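Local coordinates for protein extracellular invertase (PDB 5XH8) that is a beta-fructofuranosidase that probably hydrolyses sucrose and has high transfructosylation activity, consistent with the formation of fructooligosaccharides such as 1-kestose, at residues A[374-379]-A[414-419]; A[494-499]-A[523-528]; A[538-543]-A[553-558]. One frame throughout, in Å; residues are numbered along the deposited sequence.

Along the chain the three contacts come in series, and in space they run from the beta-propeller into the C-terminal beta-sandwich usual for family 32 glycosidases. Contact 1 pairs strands 366-385 and 408-418 at the propeller side. Contact 2 lies at the edge of one sandwich sheet, where the chain leaves strand 520-523, and contact 3 is a hairpin of the other, strands 534-547 and 550-555. Centres of contacts 2 and 3 are 11 Å apart, and Phe527 and Glu538 share a backbone hydrogen bond; contacts 1 and 3, 12 Å apart, meet where Ile416 N points at Gly557 O. Contact 3, in the sandwich, thus lies between the others and joins that domain to the propeller strands.

Contact 1: A[374-379]-A[414-419]; sequences RELRVL and LGISIA
Glu375 and Ser417 face each other as a hydrogen-bonded antiparallel pair: Glu375 N reaches Ser417 O at 2.9 Å, and Ser417 N returns a straighter bond to Glu375 O, 3.2 Å long with 164° at the hydrogen. Two residues on, Arg377 and Gly415 repeat the pattern, the shorter link being Gly415 N to Arg377 O at 2.7 Å. The lack of a side chain suits Gly415, because a CB there would press on Arg377 O and Leu379 CB; instead Leu379 CB settles 3.6 Å from Gly415 CA. Ser417 turns OG into the space between its own N and carbonyl carbon (chi1 59°), where one water joins it to Glu375 O and adds a second donor to that carbonyl. These strands, 366-385 and 408-418, belong to a propeller sheet in which 366-385 also runs parallel to 37-47 from the start of the chain. On the other face Leu376 and Ile416 lie side by side, CD2 4.2 Å from CG1, both branched aliphatics suited to a dry layer, where Leu376 also packs on Phe253 and Leu255. Arg374 crosses Ile416 with its CD on CG2 at 3.8 Å, and its extended chain carries the guanidinium onward to salt bridges with Glu552 and Asp313 and a hydrogen bond from NE to Tyr554 OH. The buried charge is thereby matched by acids and joins propeller to sandwich. Glu375 extends alongside Ala419, whose small methyl leaves room for CG, and its carboxylate is held between Arg341 and Arg420, a pairing that would favour the ionised form.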
loop_
_atom_site.group_PDB
_atom_site.type_symbol
_atom_site.label_atom_id
_atom_site.label_comp_id
_atom_site.label_asym_id
_atom_site.label_seq_id
_atom_site.Cartn_x
_atom_site.Cartn_y
_atom_site.Cartn_z
ATOM N N ARG A 374 -15.382 23.538 -22.554
ATOM C CA ARG A 374 -14.805 23.810 -23.867
ATOM C C ARG A 374 -14.770 22.529 -24.723
ATOM O O ARG A 374 -14.380 21.452 -24.242
ATOM C CB ARG A 374 -13.407 24.378 -23.735
ATOM C CG ARG A 374 -13.387 25.756 -23.114
ATOM C CD ARG A 374 -12.017 26.276 -22.761
ATOM N NE ARG A 374 -12.180 27.576 -22.094
ATOM C CZ ARG A 374 -11.207 28.299 -21.549
ATOM N NH1 ARG A 374 -9.950 27.889 -21.551
ATOM N NH2 ARG A 374 -11.514 29.457 -20.990
ATOM N N GLU A 375 -15.222 22.668 -25.973
ATOM C CA GLU A 375 -15.035 21.657 -27.016
ATOM C C GLU A 375 -13.616 21.750 -27.544
ATOM O O GLU A 375 -13.126 22.850 -27.835
ATOM C CB GLU A 375 -16.063 21.827 -28.160
ATOM C CG GLU A 375 -17.443 21.373 -27.770
ATOM C CD GLU A 375 -18.485 21.628 -28.842
ATOM O OE1 GLU A 375 -18.088 21.693 -30.001
ATOM O OE2 GLU A 375 -19.698 21.727 -28.541
ATOM N N LEU A 376 -12.939 20.595 -27.604
ATOM C CA LEU A 376 -11.628 20.498 -28.229
ATOM C C LEU A 376 -11.745 19.703 -29.534
ATOM O O LEU A 376 -12.474 18.683 -29.601
ATOM C CB LEU A 376 -10.619 19.844 -27.297
ATOM C CG LEU A 376 -10.409 20.493 -25.932
ATOM C CD1 LEU A 376 -9.227 19.813 -25.242
ATOM C CD2 LEU A 376 -10.183 21.995 -26.010
ATOM N N ARG A 377 -11.067 20.193 -30.572
ATOM C CA ARG A 377 -11.085 19.539 -31.908
ATOM C C ARG A 377 -9.850 19.947 -32.688
ATOM O O ARG A 377 -9.145 20.876 -32.297
ATOM C CB ARG A 377 -12.359 19.903 -32.687
ATOM C CG ARG A 377 -12.421 21.341 -33.211
ATOM C CD ARG A 377 -13.789 21.683 -33.791
ATOM N NE ARG A 377 -13.831 23.019 -34.397
ATOM C CZ ARG A 377 -13.293 23.362 -35.582
ATOM N NH1 ARG A 377 -12.600 22.488 -36.332
ATOM N NH2 ARG A 377 -13.409 24.622 -36.005
ATOM N N VAL A 378 -9.593 19.259 -33.799
ATOM C CA VAL A 378 -8.478 19.654 -34.665
ATOM C C VAL A 378 -8.960 20.847 -35.489
ATOM O O VAL A 378 -10.011 20.767 -36.099
ATOM C CB VAL A 378 -7.984 18.507 -35.584
ATOM C CG1 VAL A 378 -6.783 18.972 -36.398
ATOM C CG2 VAL A 378 -7.586 17.304 -34.751
ATOM N N LEU A 379 -8.238 21.962 -35.430
ATOM C CA LEU A 379 -8.640 23.161 -36.156
ATOM C C LEU A 379 -7.686 23.334 -37.324
ATOM O O LEU A 379 -6.464 23.248 -37.140
ATOM C CB LEU A 379 -8.602 24.411 -35.262
ATOM C CG LEU A 379 -8.806 25.760 -35.984
ATOM C CD1 LEU A 379 -10.185 25.831 -36.610
ATOM C CD2 LEU A 379 -8.604 26.936 -35.046
ATOM N N LEU A 414 -4.782 23.058 -32.288
ATOM C CA LEU A 414 -5.893 22.645 -31.423
ATOM C C LEU A 414 -6.977 23.733 -31.426
ATOM O O LEU A 414 -6.711 24.899 -31.108
ATOM C CB LEU A 414 -5.426 22.367 -29.987
ATOM C CG LEU A 414 -6.543 21.895 -29.042
ATOM C CD1 LEU A 414 -6.987 20.485 -29.400
ATOM C CD2 LEU A 414 -6.121 21.983 -27.582
ATOM N N GLY A 415 -8.181 23.322 -31.783
ATOM C CA GLY A 415 -9.363 24.169 -31.704
ATOM C C GLY A 415 -9.917 24.160 -30.285
ATOM O O GLY A 415 -10.119 23.081 -29.704
ATOM N N ILE A 416 -10.125 25.362 -29.738
ATOM C CA ILE A 416 -10.660 25.599 -28.396
ATOM C C ILE A 416 -11.856 26.534 -28.555
ATOM O O ILE A 416 -11.682 27.673 -28.968
ATOM C CB ILE A 416 -9.589 26.267 -27.467
ATOM C CG1 ILE A 416 -8.287 25.453 -27.444
ATOM C CG2 ILE A 416 -10.154 26.455 -26.056
ATOM C CD1 ILE A 416 -7.114 26.130 -26.792
ATOM N N SER A 417 -13.059 26.064 -28.226
ATOM C CA SER A 417 -14.253 26.887 -28.285
ATOM C C SER A 417 -15.194 26.548 -27.125
ATOM O O SER A 417 -15.113 25.471 -26.544
ATOM C CB SER A 417 -14.982 26.666 -29.618
ATOM O OG SER A 417 -15.322 25.295 -29.733
ATOM N N ILE A 418 -16.100 27.462 -26.810
ATOM C CA ILE A 418 -17.072 27.248 -25.752
ATOM C C ILE A 418 -17.997 26.133 -26.223
ATOM O O ILE A 418 -18.438 26.153 -27.348
ATOM C CB ILE A 418 -17.912 28.524 -25.513
ATOM C CG1 ILE A 418 -17.013 29.687 -25.072
ATOM C CG2 ILE A 418 -19.009 28.261 -24.484
ATOM C CD1 ILE A 418 -17.668 31.046 -25.159
ATOM N N ALA A 419 -18.306 25.165 -25.381
ATOM C CA ALA A 419 -19.215 24.101 -25.798
ATOM C C ALA A 419 -20.518 24.686 -26.354
ATOM O O ALA A 419 -21.065 25.672 -25.812
ATOM C CB ALA A 419 -19.507 23.166 -24.652
HETATM O O HOH W 1 -13.366 23.572 -30.665
#

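Contact 2: A[494-499]-A[523-528]; sequences SNESII and KLRLFD
Ser497 and Lys523 form one antiparallel non-hydrogen-bonded pair with CA atoms 4.3 Å apart, and just beyond it Leu524 N donates a nearly straight bond to Glu496 O (2.8 Å). This is the edge of the six-stranded sheet of the C-terminal sandwich, and Glu496 with Ser497 makes a G1 beta bulge against Gln492 of the neighbouring strand 487-492. Glu496 holds the bulge's left-handed backbone conformation (phi 48°), and its side chain leaves toward the loop 524-527. There the carboxylate meets the guanidinium of Arg525 side-on: OE1 takes NH2 at 2.7 Å and OE2 takes NE at 2.9 Å, each through its syn lone pair. With the two planes only 23° apart, the pair is almost coplanar, and a bend at chi3 of Arg525 turns NE and NH2 to this edge. NH1 is used by Glu392 and Leu389 O, so three groups fix the rotation of the guanidinium; an arginine suits the place because its several N-H groups fan out in one plane. Lys523 works differently. Bent at chi2 and chi3, its chain curls back past Ser497 OG until NZ donates to Asn495 O at 3.0 Å, approaching from above the carbonyl plane. The ammonium also makes a cation-pi contact with Trp239, and Glu496 OE1, although not in contact with NZ, is near enough that it may help to stabilise the charge. Beneath these polar groups, Ile498 CG1 packs on Leu524 CD2, beginning the apolar sandwich interior. A single water donates to Glu496 OE2 at 2.6 Å and accepts from Leu526 N at 3.2 Å.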
loop_
_atom_site.group_PDB
_atom_site.type_symbol
_atom_site.label_atom_id
_atom_site.label_comp_id
_atom_site.label_asym_id
_atom_site.label_seq_id
_atom_site.Cartn_x
_atom_site.Cartn_y
_atom_site.Cartn_z
ATOM N N SER A 494 3.787 43.934 -30.798
ATOM C CA SER A 494 5.207 43.881 -30.388
ATOM C C SER A 494 5.674 42.517 -29.879
ATOM O O SER A 494 6.803 42.103 -30.160
ATOM C CB SER A 494 5.485 44.910 -29.307
ATOM O OG SER A 494 4.672 44.662 -28.176
ATOM N N ASN A 495 4.812 41.840 -29.111
ATOM C CA ASN A 495 5.066 40.456 -28.659
ATOM C C ASN A 495 3.933 39.495 -29.031
ATOM O O ASN A 495 3.814 38.400 -28.460
ATOM C CB ASN A 495 5.323 40.424 -27.155
ATOM C CG ASN A 495 4.202 41.075 -26.341
ATOM O OD1 ASN A 495 3.179 41.509 -26.866
ATOM N ND2 ASN A 495 4.408 41.146 -25.044
ATOM N N GLU A 496 3.121 39.897 -30.011
ATOM C CA GLU A 496 2.037 39.089 -30.501
ATOM C C GLU A 496 1.195 38.511 -29.344
ATOM O O GLU A 496 1.023 37.296 -29.259
ATOM C CB GLU A 496 2.600 37.954 -31.351
ATOM C CG GLU A 496 3.442 38.384 -32.538
ATOM C CD GLU A 496 3.785 37.196 -33.400
ATOM O OE1 GLU A 496 4.751 36.504 -33.055
ATOM O OE2 GLU A 496 3.067 36.915 -34.392
ATOM N N SER A 497 0.690 39.390 -28.474
ATOM C CA SER A 497 -0.027 38.977 -27.252
ATOM C C SER A 497 -1.361 39.670 -27.080
ATOM O O SER A 497 -1.529 40.834 -27.468
ATOM C CB SER A 497 0.804 39.297 -26.019
ATOM O OG SER A 497 1.986 38.519 -25.974
ATOM N N ILE A 498 -2.310 38.935 -26.496
ATOM C CA ILE A 498 -3.495 39.517 -25.875
ATOM C C ILE A 498 -3.148 39.795 -24.419
ATOM O O ILE A 498 -2.627 38.914 -23.718
ATOM C CB ILE A 498 -4.707 38.563 -25.913
ATOM C CG1 ILE A 498 -5.032 38.113 -27.352
ATOM C CG2 ILE A 498 -5.916 39.187 -25.205
ATOM C CD1 ILE A 498 -6.010 38.978 -28.101
ATOM N N ILE A 499 -3.470 41.002 -23.962
ATOM C CA ILE A 499 -3.170 41.477 -22.616
ATOM C C ILE A 499 -4.468 41.880 -21.904
ATOM O O ILE A 499 -5.350 42.471 -22.504
ATOM C CB ILE A 499 -2.242 42.720 -22.642
ATOM C CG1 ILE A 499 -0.984 42.456 -23.486
ATOM C CG2 ILE A 499 -1.878 43.180 -21.225
ATOM C CD1 ILE A 499 -0.100 41.345 -22.995
ATOM N N LYS A 523 0.115 34.621 -25.716
ATOM C CA LYS A 523 0.581 34.726 -27.110
ATOM C C LYS A 523 -0.494 34.301 -28.093
ATOM O O LYS A 523 -1.150 33.263 -27.903
ATOM C CB LYS A 523 1.781 33.815 -27.365
ATOM C CG LYS A 523 3.013 34.148 -26.550
ATOM C CD LYS A 523 3.785 35.315 -27.132
ATOM C CE LYS A 523 4.404 34.977 -28.481
ATOM N NZ LYS A 523 5.539 35.904 -28.735
ATOM N N LEU A 524 -0.660 35.104 -29.148
ATOM C CA LEU A 524 -1.537 34.761 -30.256
ATOM C C LEU A 524 -0.924 35.323 -31.546
ATOM O O LEU A 524 -0.769 36.529 -31.658
ATOM C CB LEU A 524 -2.924 35.361 -30.049
ATOM C CG LEU A 524 -3.897 35.163 -31.218
ATOM C CD1 LEU A 524 -4.205 33.686 -31.462
ATOM C CD2 LEU A 524 -5.166 35.952 -30.969
ATOM N N ARG A 525 -0.557 34.448 -32.482
ATOM C CA ARG A 525 -0.062 34.874 -33.787
ATOM C C ARG A 525 -1.230 34.999 -34.743
ATOM O O ARG A 525 -2.049 34.086 -34.868
ATOM C CB ARG A 525 0.949 33.898 -34.372
ATOM C CG ARG A 525 1.302 34.200 -35.835
ATOM C CD ARG A 525 2.641 33.631 -36.227
ATOM N NE ARG A 525 3.695 34.272 -35.462
ATOM C CZ ARG A 525 4.939 33.829 -35.364
ATOM N NH1 ARG A 525 5.344 32.739 -36.015
ATOM N NH2 ARG A 525 5.800 34.496 -34.613
ATOM N N LEU A 526 -1.287 36.151 -35.402
ATOM C CA LEU A 526 -2.187 36.413 -36.523
ATOM C C LEU A 526 -1.291 36.275 -37.755
ATOM O O LEU A 526 -0.329 37.035 -37.917
ATOM C CB LEU A 526 -2.765 37.837 -36.402
ATOM C CG LEU A 526 -3.621 38.058 -35.137
ATOM C CD1 LEU A 526 -4.059 39.510 -34.952
ATOM C CD2 LEU A 526 -4.841 37.141 -35.173
ATOM N N PHE A 527 -1.567 35.262 -38.574
ATOM C CA PHE A 527 -0.710 34.952 -39.720
ATOM C C PHE A 527 -1.056 35.861 -40.905
ATOM O O PHE A 527 -2.087 36.553 -40.904
ATOM C CB PHE A 527 -0.898 33.504 -40.164
ATOM C CG PHE A 527 -0.567 32.490 -39.111
ATOM C CD1 PHE A 527 0.745 32.054 -38.929
ATOM C CD2 PHE A 527 -1.574 31.941 -38.318
ATOM C CE1 PHE A 527 1.045 31.104 -37.966
ATOM C CE2 PHE A 527 -1.276 30.991 -37.348
ATOM C CZ PHE A 527 0.031 30.571 -37.174
ATOM N N ASP A 528 -0.203 35.834 -41.927
ATOM C CA ASP A 528 -0.545 36.466 -43.210
ATOM C C ASP A 528 -1.404 35.482 -43.976
ATOM O O ASP A 528 -1.061 34.305 -44.063
ATOM C CB ASP A 528 0.723 36.871 -43.967
ATOM C CG ASP A 528 1.486 37.961 -43.247
ATOM O OD1 ASP A 528 0.859 38.950 -42.829
ATOM O OD2 ASP A 528 2.706 37.838 -43.082
HETATM O O HOH W 2 0.961 38.341 -34.855
#

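Contact 3: A[538-543]-A[553-558]; sequences ETLDLT and VYANGR
In the beta hairpin of strands 534-547 and 550-555, Thr543 and Tyr554 form a hydrogen-bonded antiparallel pair in which Thr543 N to Tyr554 O and Tyr554 N to Thr543 O both measure 2.8 Å. Their CB atoms lie on the same face, and the beta-branched threonine suits an extended strand. On the other face the leucines fill the hydrophobic interior of the sandwich. The Leu542 side chain slants over that of Val553, CD1 of the leucine 4.0 Å from CG1 of the valine, and Leu540 CD1 rests 3.9 Å from the small Ala555 CB; both leucines swing CG opposite their backbone N (chi1 175° in Leu540), which brings CD1 across to the second strand. Ile498 of the facing sheet packs against Leu542 and Val553. The ladder goes on to Asn556 N, bonded to Asp541 O at 3.0 Å, and then the strand ends in a turn close to type I'. Asn556 and Gly557 both have left-handed backbone angles, which these two residue types accept readily, and Arg558 N closes the turn on Ala555 O. Past the turn, Arg558 stretches back across the hairpin to meet Glu538 end-on. NH1 reaches OE2 at 2.8 Å with 176° at the hydrogen, while NH2 meets OE1 at 2.9 Å from above the carboxylate plane; the two flat groups are turned 31° against each other. Second partners hold both ends: NH2 also donates to Arg525 O, and Glu538 OE1 accepts from Phe527 N. On the propeller strand 366-385, Arg558 CB lies near Leu379 CD2, and the side chain also touches Ile381.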
loop_
_atom_site.group_PDB
_atom_site.type_symbol
_atom_site.label_atom_id
_atom_site.label_comp_id
_atom_site.label_asym_id
_atom_site.label_seq_id
_atom_site.Cartn_x
_atom_site.Cartn_y
_atom_site.Cartn_z
ATOM N N GLU A 538 -4.317 38.375 -40.814
ATOM C CA GLU A 538 -5.514 37.671 -40.334
ATOM C C GLU A 538 -6.377 38.519 -39.381
ATOM O O GLU A 538 -5.860 39.232 -38.539
ATOM C CB GLU A 538 -5.054 36.398 -39.606
ATOM C CG GLU A 538 -6.152 35.449 -39.182
ATOM C CD GLU A 538 -5.611 34.164 -38.591
ATOM O OE1 GLU A 538 -4.416 34.077 -38.237
ATOM O OE2 GLU A 538 -6.410 33.235 -38.477
ATOM N N THR A 539 -7.691 38.435 -39.535
ATOM C CA THR A 539 -8.621 39.120 -38.644
ATOM C C THR A 539 -8.575 38.513 -37.201
ATOM O O THR A 539 -8.431 37.298 -37.027
ATOM C CB THR A 539 -10.048 39.095 -39.248
ATOM O OG1 THR A 539 -10.071 39.950 -40.405
ATOM C CG2 THR A 539 -11.099 39.586 -38.272
ATOM N N LEU A 540 -8.635 39.391 -36.201
ATOM C CA LEU A 540 -8.742 38.994 -34.793
ATOM C C LEU A 540 -10.215 38.878 -34.476
ATOM O O LEU A 540 -10.921 39.887 -34.420
ATOM C CB LEU A 540 -8.088 40.025 -33.876
ATOM C CG LEU A 540 -8.232 39.805 -32.363
ATOM C CD1 LEU A 540 -7.606 38.472 -31.941
ATOM C CD2 LEU A 540 -7.616 40.974 -31.602
ATOM N N ASP A 541 -10.686 37.645 -34.374
ATOM C CA ASP A 541 -12.051 37.333 -33.970
ATOM C C ASP A 541 -12.119 37.106 -32.449
ATOM O O ASP A 541 -11.848 36.012 -31.940
ATOM C CB ASP A 541 -12.534 36.109 -34.740
ATOM C CG ASP A 541 -14.001 35.863 -34.568
ATOM O OD1 ASP A 541 -14.718 36.774 -34.112
ATOM O OD2 ASP A 541 -14.448 34.751 -34.886
ATOM N N LEU A 542 -12.521 38.159 -31.749
ATOM C CA LEU A 542 -12.446 38.251 -30.317
ATOM C C LEU A 542 -13.814 37.975 -29.695
ATOM O O LEU A 542 -14.800 38.548 -30.135
ATOM C CB LEU A 542 -11.972 39.657 -29.978
ATOM C CG LEU A 542 -11.285 39.933 -28.660
ATOM C CD1 LEU A 542 -10.115 38.988 -28.414
ATOM C CD2 LEU A 542 -10.840 41.394 -28.655
ATOM N N THR A 543 -13.876 37.070 -28.709
ATOM C CA THR A 543 -15.043 36.963 -27.813
ATOM C C THR A 543 -14.635 37.182 -26.345
ATOM O O THR A 543 -13.667 36.579 -25.870
ATOM C CB THR A 543 -15.727 35.602 -27.955
ATOM O OG1 THR A 543 -16.024 35.348 -29.332
ATOM C CG2 THR A 543 -17.011 35.549 -27.146
ATOM N N VAL A 553 -11.473 35.286 -22.237
ATOM C CA VAL A 553 -11.149 35.878 -23.519
ATOM C C VAL A 553 -10.811 34.757 -24.508
ATOM O O VAL A 553 -9.846 34.029 -24.302
ATOM C CB VAL A 553 -9.936 36.817 -23.375
ATOM C CG1 VAL A 553 -9.604 37.469 -24.724
ATOM C CG2 VAL A 553 -10.211 37.868 -22.302
ATOM N N TYR A 554 -11.623 34.629 -25.555
ATOM C CA TYR A 554 -11.391 33.721 -26.657
ATOM C C TYR A 554 -11.000 34.473 -27.945
ATOM O O TYR A 554 -11.502 35.595 -28.208
ATOM C CB TYR A 554 -12.645 32.907 -26.936
ATOM C CG TYR A 554 -13.111 32.011 -25.787
ATOM C CD1 TYR A 554 -13.897 32.512 -24.748
ATOM C CD2 TYR A 554 -12.782 30.655 -25.762
ATOM C CE1 TYR A 554 -14.324 31.691 -23.700
ATOM C CE2 TYR A 554 -13.219 29.814 -24.732
ATOM C CZ TYR A 554 -13.976 30.331 -23.697
ATOM O OH TYR A 554 -14.395 29.479 -22.697
ATOM N N ALA A 555 -10.149 33.833 -28.761
ATOM C CA ALA A 555 -9.783 34.370 -30.093
ATOM C C ALA A 555 -9.599 33.272 -31.132
ATOM O O ALA A 555 -8.886 32.270 -30.894
ATOM C CB ALA A 555 -8.541 35.241 -30.014
ATOM N N ASN A 556 -10.312 33.426 -32.252
ATOM C CA ASN A 556 -10.016 32.715 -33.494
ATOM C C ASN A 556 -10.169 31.204 -33.359
ATOM O O ASN A 556 -9.523 30.443 -34.087
ATOM C CB ASN A 556 -8.608 33.104 -33.986
ATOM C CG ASN A 556 -8.541 34.550 -34.476
ATOM O OD1 ASN A 556 -8.324 34.794 -35.662
ATOM N ND2 ASN A 556 -8.702 35.506 -33.575
ATOM N N GLY A 557 -11.026 30.777 -32.418
ATOM C CA GLY A 557 -11.258 29.364 -32.114
ATOM C C GLY A 557 -10.044 28.564 -31.691
ATOM O O GLY A 557 -10.081 27.333 -31.770
ATOM N N ARG A 558 -8.978 29.247 -31.261
ATOM C CA ARG A 558 -7.717 28.599 -30.886
ATOM C C ARG A 558 -6.976 29.255 -29.720
ATOM O O ARG A 558 -5.835 28.931 -29.467
ATOM C CB ARG A 558 -6.781 28.530 -32.106
ATOM C CG ARG A 558 -6.279 29.872 -32.619
ATOM C CD ARG A 558 -5.771 29.744 -34.058
ATOM N NE ARG A 558 -4.926 30.876 -34.459
ATOM C CZ ARG A 558 -5.131 31.689 -35.504
ATOM N NH1 ARG A 558 -6.184 31.545 -36.316
ATOM N NH2 ARG A 558 -4.258 32.667 -35.740
#